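Local structure of tryptophane-5-halogenase (Microbispora sp. ATCC PTA-5024, 5UAO) at residues H392-F400 with G454-L462. The protein is a flavin-dependent halogenase that probably chlorinates carbon 5 of a tryptophan in a lanthipeptide during biosynthesis of the antibiotic NAI-107. Numbering follows the deposited sequence.
Sequences HRWDAIRWF and GAAPLFYGL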
ATOM      1  N   HIS A 392       8.769  -5.752  -5.015  1.00 24.21           N
ATOM      2  CA  HIS A 392       7.566  -6.021  -4.201  1.00 28.33           C
ATOM      3  C   HIS A 392       6.402  -6.511  -5.128  1.00 26.73           C
ATOM      4  O   HIS A 392       5.648  -7.435  -4.819  1.00 24.10           O
ATOM      5  CB  HIS A 392       7.161  -4.714  -3.479  1.00 33.03           C
ATOM      6  CG  HIS A 392       5.863  -4.810  -2.754  1.00 42.84           C
ATOM      7  ND1 HIS A 392       5.713  -5.561  -1.610  1.00 55.91           N
ATOM      8  CD2 HIS A 392       4.637  -4.312  -3.035  1.00 50.26           C
ATOM      9  CE1 HIS A 392       4.465  -5.477  -1.184  1.00 50.17           C
ATOM     10  NE2 HIS A 392       3.796  -4.716  -2.025  1.00 48.36           N
ATOM     11  N   ARG A 393       6.273  -5.854  -6.264  1.00 24.31           N
ATOM     12  CA  ARG A 393       5.239  -6.185  -7.244  1.00 25.29           C
ATOM     13  C   ARG A 393       5.469  -7.600  -7.793  1.00 25.86           C
ATOM     14  O   ARG A 393       4.543  -8.396  -7.814  1.00 24.86           O
ATOM     15  CB  ARG A 393       5.214  -5.146  -8.388  1.00 26.25           C
ATOM     16  CG  ARG A 393       4.290  -3.959  -8.050  1.00 32.42           C
ATOM     17  CD  ARG A 393       2.799  -4.273  -8.475  1.00 34.51           C
ATOM     18  NE  ARG A 393       2.503  -3.278  -9.497  1.00 40.60           N
ATOM     19  CZ  ARG A 393       1.798  -3.394 -10.578  1.00 46.12           C
ATOM     20  NH1 ARG A 393       1.107  -4.472 -10.883  1.00 46.87           N
ATOM     21  NH2 ARG A 393       1.762  -2.331 -11.361  1.00 58.83           N
ATOM     22  N   TRP A 394       6.710  -7.942  -8.185  1.00 24.14           N
ATOM     23  CA  TRP A 394       6.980  -9.265  -8.719  1.00 22.60           C
ATOM     24  C   TRP A 394       6.791 -10.373  -7.663  1.00 24.06           C
ATOM     25  O   TRP A 394       6.207 -11.433  -7.916  1.00 24.57           O
ATOM     26  CB  TRP A 394       8.368  -9.284  -9.340  1.00 24.73           C
ATOM     27  CG  TRP A 394       8.443  -8.762 -10.732  1.00 25.45           C
ATOM     28  CD1 TRP A 394       8.747  -7.497 -11.122  1.00 23.52           C
ATOM     29  CD2 TRP A 394       8.218  -9.513 -11.931  1.00 26.44           C
ATOM     30  NE1 TRP A 394       8.777  -7.417 -12.492  1.00 27.81           N
ATOM     31  CE2 TRP A 394       8.431  -8.631 -13.019  1.00 27.57           C
ATOM     32  CE3 TRP A 394       7.812 -10.823 -12.198  1.00 27.68           C
ATOM     33  CZ2 TRP A 394       8.301  -9.035 -14.354  1.00 28.24           C
ATOM     34  CZ3 TRP A 394       7.694 -11.233 -13.553  1.00 29.27           C
ATOM     35  CH2 TRP A 394       7.899 -10.320 -14.598  1.00 27.48           C
ATOM     36  N   ASP A 395       7.269 -10.114  -6.446  1.00 24.88           N
ATOM     37  CA  ASP A 395       7.163 -11.084  -5.379  1.00 24.83           C
ATOM     38  C   ASP A 395       5.705 -11.414  -5.029  1.00 25.90           C
ATOM     39  O   ASP A 395       5.390 -12.602  -4.777  1.00 26.53           O
ATOM     40  CB  ASP A 395       7.947 -10.622  -4.137  1.00 26.38           C
ATOM     41  CG  ASP A 395       9.493 -10.712  -4.319  1.00 25.87           C
ATOM     42  OD1 ASP A 395      10.005 -11.376  -5.264  1.00 27.21           O
ATOM     43  OD2 ASP A 395      10.225 -10.124  -3.488  1.00 27.07           O
ATOM     44  N   ALA A 396       4.844 -10.407  -5.035  1.00 23.30           N
ATOM     45  CA  ALA A 396       3.429 -10.614  -4.804  1.00 25.72           C
ATOM     46  C   ALA A 396       2.794 -11.500  -5.926  1.00 23.34           C
ATOM     47  O   ALA A 396       1.909 -12.306  -5.623  1.00 20.96           O
ATOM     48  CB  ALA A 396       2.673  -9.286  -4.644  1.00 24.50           C
ATOM     49  N   ILE A 397       3.159 -11.252  -7.189  1.00 24.15           N
ATOM     50  CA  ILE A 397       2.698 -12.054  -8.298  1.00 23.38           C
ATOM     51  C   ILE A 397       3.148 -13.473  -8.086  1.00 23.88           C
ATOM     52  O   ILE A 397       2.389 -14.393  -8.323  1.00 22.40           O
ATOM     53  CB  ILE A 397       3.156 -11.492  -9.612  1.00 25.14           C
ATOM     54  CG1 ILE A 397       2.351 -10.238  -9.910  1.00 24.74           C
ATOM     55  CG2 ILE A 397       2.979 -12.465 -10.737  1.00 26.64           C
ATOM     56  CD1 ILE A 397       2.997  -9.340 -10.923  1.00 27.90           C
ATOM     57  N   ARG A 398       4.372 -13.654  -7.601  1.00 21.39           N
ATOM     58  CA  ARG A 398       4.882 -14.992  -7.393  1.00 23.47           C
ATOM     59  C   ARG A 398       3.987 -15.783  -6.428  1.00 23.35           C
ATOM     60  O   ARG A 398       3.601 -16.916  -6.705  1.00 25.80           O
ATOM     61  CB  ARG A 398       6.357 -14.941  -6.926  1.00 24.45           C
ATOM     62  CG  ARG A 398       6.922 -16.277  -6.505  1.00 28.84           C
ATOM     63  CD  ARG A 398       7.035 -16.383  -5.026  1.00 32.57           C
ATOM     64  NE  ARG A 398       7.705 -17.612  -4.600  1.00 30.27           N
ATOM     65  CZ  ARG A 398       8.979 -17.727  -4.225  1.00 31.43           C
ATOM     66  NH1 ARG A 398       9.775 -16.688  -4.116  1.00 30.52           N
ATOM     67  NH2 ARG A 398       9.443 -18.930  -3.867  1.00 33.33           N
ATOM     68  N   TRP A 399       3.726 -15.208  -5.277  1.00 24.70           N
ATOM     69  CA  TRP A 399       2.893 -15.853  -4.276  1.00 22.99           C
ATOM     70  C   TRP A 399       1.474 -16.058  -4.745  1.00 24.63           C
ATOM     71  O   TRP A 399       0.902 -17.075  -4.474  1.00 24.73           O
ATOM     72  CB  TRP A 399       2.894 -15.108  -2.945  1.00 23.60           C
ATOM     73  CG  TRP A 399       4.245 -15.011  -2.366  1.00 22.94           C
ATOM     74  CD1 TRP A 399       4.940 -13.871  -2.161  1.00 24.36           C
ATOM     75  CD2 TRP A 399       5.117 -16.088  -2.005  1.00 22.68           C
ATOM     76  NE1 TRP A 399       6.166 -14.156  -1.633  1.00 24.30           N
ATOM     77  CE2 TRP A 399       6.340 -15.508  -1.599  1.00 24.67           C
ATOM     78  CE3 TRP A 399       5.005 -17.485  -2.042  1.00 24.47           C
ATOM     79  CZ2 TRP A 399       7.427 -16.260  -1.147  1.00 25.75           C
ATOM     80  CZ3 TRP A 399       6.081 -18.235  -1.626  1.00 27.57           C
ATOM     81  CH2 TRP A 399       7.290 -17.609  -1.163  1.00 27.45           C
ATOM     82  N   PHE A 400       0.927 -15.152  -5.545  1.00 22.66           N
ATOM     83  CA  PHE A 400      -0.392 -15.419  -6.139  1.00 22.85           C
ATOM     84  C   PHE A 400      -0.372 -16.613  -7.097  1.00 22.36           C
ATOM     85  O   PHE A 400      -1.272 -17.437  -7.075  1.00 25.70           O
ATOM     86  CB  PHE A 400      -0.839 -14.129  -6.888  1.00 22.98           C
ATOM     87  CG  PHE A 400      -2.163 -14.239  -7.618  1.00 24.75           C
ATOM     88  CD1 PHE A 400      -3.264 -14.833  -7.026  1.00 26.64           C
ATOM     89  CD2 PHE A 400      -2.319 -13.671  -8.870  1.00 28.02           C
ATOM     90  CE1 PHE A 400      -4.495 -14.871  -7.671  1.00 26.09           C
ATOM     91  CE2 PHE A 400      -3.540 -13.702  -9.532  1.00 26.36           C
ATOM     92  CZ  PHE A 400      -4.624 -14.293  -8.926  1.00 28.94           C
ATOM     93  N   GLY A 454      -2.519  -6.012   1.591  1.00 41.22           N
ATOM     94  CA  GLY A 454      -1.091  -5.815   1.496  1.00 38.53           C
ATOM     95  C   GLY A 454      -0.388  -7.039   0.984  1.00 39.94           C
ATOM     96  O   GLY A 454       0.673  -6.924   0.449  1.00 35.94           O
ATOM     97  N   ALA A 455      -1.009  -8.213   1.113  1.00 38.01           N
ATOM     98  CA  ALA A 455      -0.431  -9.464   0.577  1.00 34.94           C
ATOM     99  C   ALA A 455      -0.872  -9.828  -0.846  1.00 32.08           C
ATOM    100  O   ALA A 455      -0.349 -10.767  -1.446  1.00 34.62           O
ATOM    101  CB  ALA A 455      -0.778 -10.609   1.512  1.00 36.85           C
ATOM    102  N   ALA A 456      -1.870  -9.129  -1.381  1.00 28.11           N
ATOM    103  CA  ALA A 456      -2.357  -9.454  -2.682  1.00 31.74           C
ATOM    104  C   ALA A 456      -1.652  -8.578  -3.746  1.00 33.61           C
ATOM    105  O   ALA A 456      -1.095  -7.515  -3.413  1.00 36.19           O
ATOM    106  CB  ALA A 456      -3.841  -9.256  -2.724  1.00 33.89           C
ATOM    107  N   PRO A 457      -1.671  -9.010  -5.009  1.00 29.82           N
ATOM    108  CA  PRO A 457      -0.963  -8.248  -5.998  1.00 31.50           C
ATOM    109  C   PRO A 457      -1.824  -7.058  -6.309  1.00 31.31           C
ATOM    110  O   PRO A 457      -3.031  -7.114  -6.216  1.00 33.38           O
ATOM    111  CB  PRO A 457      -0.890  -9.198  -7.205  1.00 32.50           C
ATOM    112  CG  PRO A 457      -1.274 -10.555  -6.668  1.00 33.54           C
ATOM    113  CD  PRO A 457      -2.208 -10.275  -5.575  1.00 30.81           C
ATOM    114  N   LEU A 458      -1.182  -5.986  -6.652  1.00 32.89           N
ATOM    115  CA  LEU A 458      -1.877  -4.744  -6.846  1.00 34.38           C
ATOM    116  C   LEU A 458      -2.873  -4.797  -7.954  1.00 35.07           C
ATOM    117  O   LEU A 458      -3.989  -4.270  -7.817  1.00 40.06           O
ATOM    118  CB  LEU A 458      -0.863  -3.674  -7.190  1.00 40.69           C
ATOM    119  CG  LEU A 458      -1.416  -2.258  -7.186  1.00 42.58           C
ATOM    120  CD1 LEU A 458      -2.000  -1.915  -5.795  1.00 42.64           C
ATOM    121  CD2 LEU A 458      -0.272  -1.336  -7.615  1.00 48.43           C
ATOM    122  N   PHE A 459      -2.508  -5.381  -9.090  1.00 32.66           N
ATOM    123  CA  PHE A 459      -3.504  -5.350 -10.148  1.00 32.42           C
ATOM    124  C   PHE A 459      -4.622  -6.374  -9.881  1.00 30.39           C
ATOM    125  O   PHE A 459      -5.763  -6.089 -10.096  1.00 33.43           O
ATOM    126  CB  PHE A 459      -2.894  -5.604 -11.544  1.00 33.75           C
ATOM    127  CG  PHE A 459      -3.927  -5.811 -12.560  1.00 31.93           C
ATOM    128  CD1 PHE A 459      -4.641  -4.715 -13.062  1.00 36.79           C
ATOM    129  CD2 PHE A 459      -4.294  -7.091 -12.971  1.00 34.32           C
ATOM    130  CE1 PHE A 459      -5.663  -4.890 -14.005  1.00 36.29           C
ATOM    131  CE2 PHE A 459      -5.352  -7.263 -13.879  1.00 33.69           C
ATOM    132  CZ  PHE A 459      -6.043  -6.171 -14.365  1.00 35.53           C
ATOM    133  N   TYR A 460      -4.258  -7.576  -9.456  1.00 29.60           N
ATOM    134  CA  TYR A 460      -5.164  -8.746  -9.396  1.00 29.53           C
ATOM    135  C   TYR A 460      -6.038  -8.679  -8.136  1.00 28.66           C
ATOM    136  O   TYR A 460      -7.194  -9.105  -8.153  1.00 27.93           O
ATOM    137  CB  TYR A 460      -4.323 -10.058  -9.457  1.00 27.70           C
ATOM    138  CG  TYR A 460      -3.538 -10.183 -10.735  1.00 26.62           C
ATOM    139  CD1 TYR A 460      -4.102 -10.732 -11.887  1.00 26.20           C
ATOM    140  CD2 TYR A 460      -2.204  -9.729 -10.806  1.00 26.61           C
ATOM    141  CE1 TYR A 460      -3.372 -10.779 -13.098  1.00 25.23           C
ATOM    142  CE2 TYR A 460      -1.483  -9.787 -11.970  1.00 24.63           C
ATOM    143  CZ  TYR A 460      -2.076 -10.278 -13.131  1.00 28.00           C
ATOM    144  OH  TYR A 460      -1.312 -10.369 -14.265  1.00 25.64           O
ATOM    145  N   GLY A 461      -5.434  -8.242  -7.029  1.00 29.44           N
ATOM    146  CA  GLY A 461      -6.158  -7.836  -5.825  1.00 27.73           C
ATOM    147  C   GLY A 461      -6.681  -9.011  -5.039  1.00 27.50           C
ATOM    148  O   GLY A 461      -6.472 -10.189  -5.405  1.00 28.05           O
ATOM    149  N   LEU A 462      -7.361  -8.689  -3.943  1.00 28.39           N
ATOM    150  CA  LEU A 462      -7.975  -9.665  -3.107  1.00 27.01           C
ATOM    151  C   LEU A 462      -9.012 -10.450  -3.872  1.00 25.31           C
ATOM    152  O   LEU A 462      -9.196 -11.642  -3.596  1.00 25.27           O
ATOM    153  CB  LEU A 462      -8.698  -9.026  -1.923  1.00 31.29           C
ATOM    154  CG  LEU A 462      -7.810  -8.594  -0.806  1.00 35.01           C
ATOM    155  CD1 LEU A 462      -8.716  -7.969   0.226  1.00 40.97           C
ATOM    156  CD2 LEU A 462      -7.023  -9.790  -0.252  1.00 32.75           C
TER
HETATM  157  O   HOH W   1       0.237  -6.800  -9.951  1.00 19.33           O
HETATM  158  O   HOH W   2      -0.175 -12.195  -3.744  1.00 35.66           O
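The carbonyl oxygen of G454 lies at the imidazole edge of H392, near the ring plane, but G454 O and H392 CE1 are 4.4 Å apart and only loosely in touch. What follows illustrates how a loop can lie against a helix without one direct hydrogen bond, polar groups being joined through water. At A455 such a water gives one proton to A455 O and another to A396 O (2.8 Å), an oxygen that accepts the helical bond from F400 N. P457 comes closest to the helix backbone, its CA 5.1 Å from A396 CA. Its CB faces A396 CB and I397 CG1, while its CG rests against F400 CB at 3.6 Å, the two side chains crossing at about a right angle. L458 lays CD2 over one face of the R393 guanidinium, towards its rim, and its CB lies 3.9 Å from R393 CD. Bent at chi2 and chi3 (-87° and -117°), the arginine brings NH1 to a second water, held in the guanidinium plane at 2.7 Å from NH1, which also accepts from F459 N. An alanine in place of R393 would probably leave F459 N without its ordered water bridge to the helix and L458 CD2 without the flat group beneath it. Y460 ends the run: its CB and CG receive F400 CE2, each at 3.7 Å, with the two ring planes inclined at 39°, an oblique pairing, while F459 CD2 sits over the centre of one face of the Y460 ring. Y460 OH is hydrogen-bonded to E355 O, and the side chain lies about 8 Å from the bound FAD. The loop links helix 446-453 to helix 461-471 along helix 383-406, with helix 358-372 touching R393 and F459, and Y450 of the second subunit packing on L458.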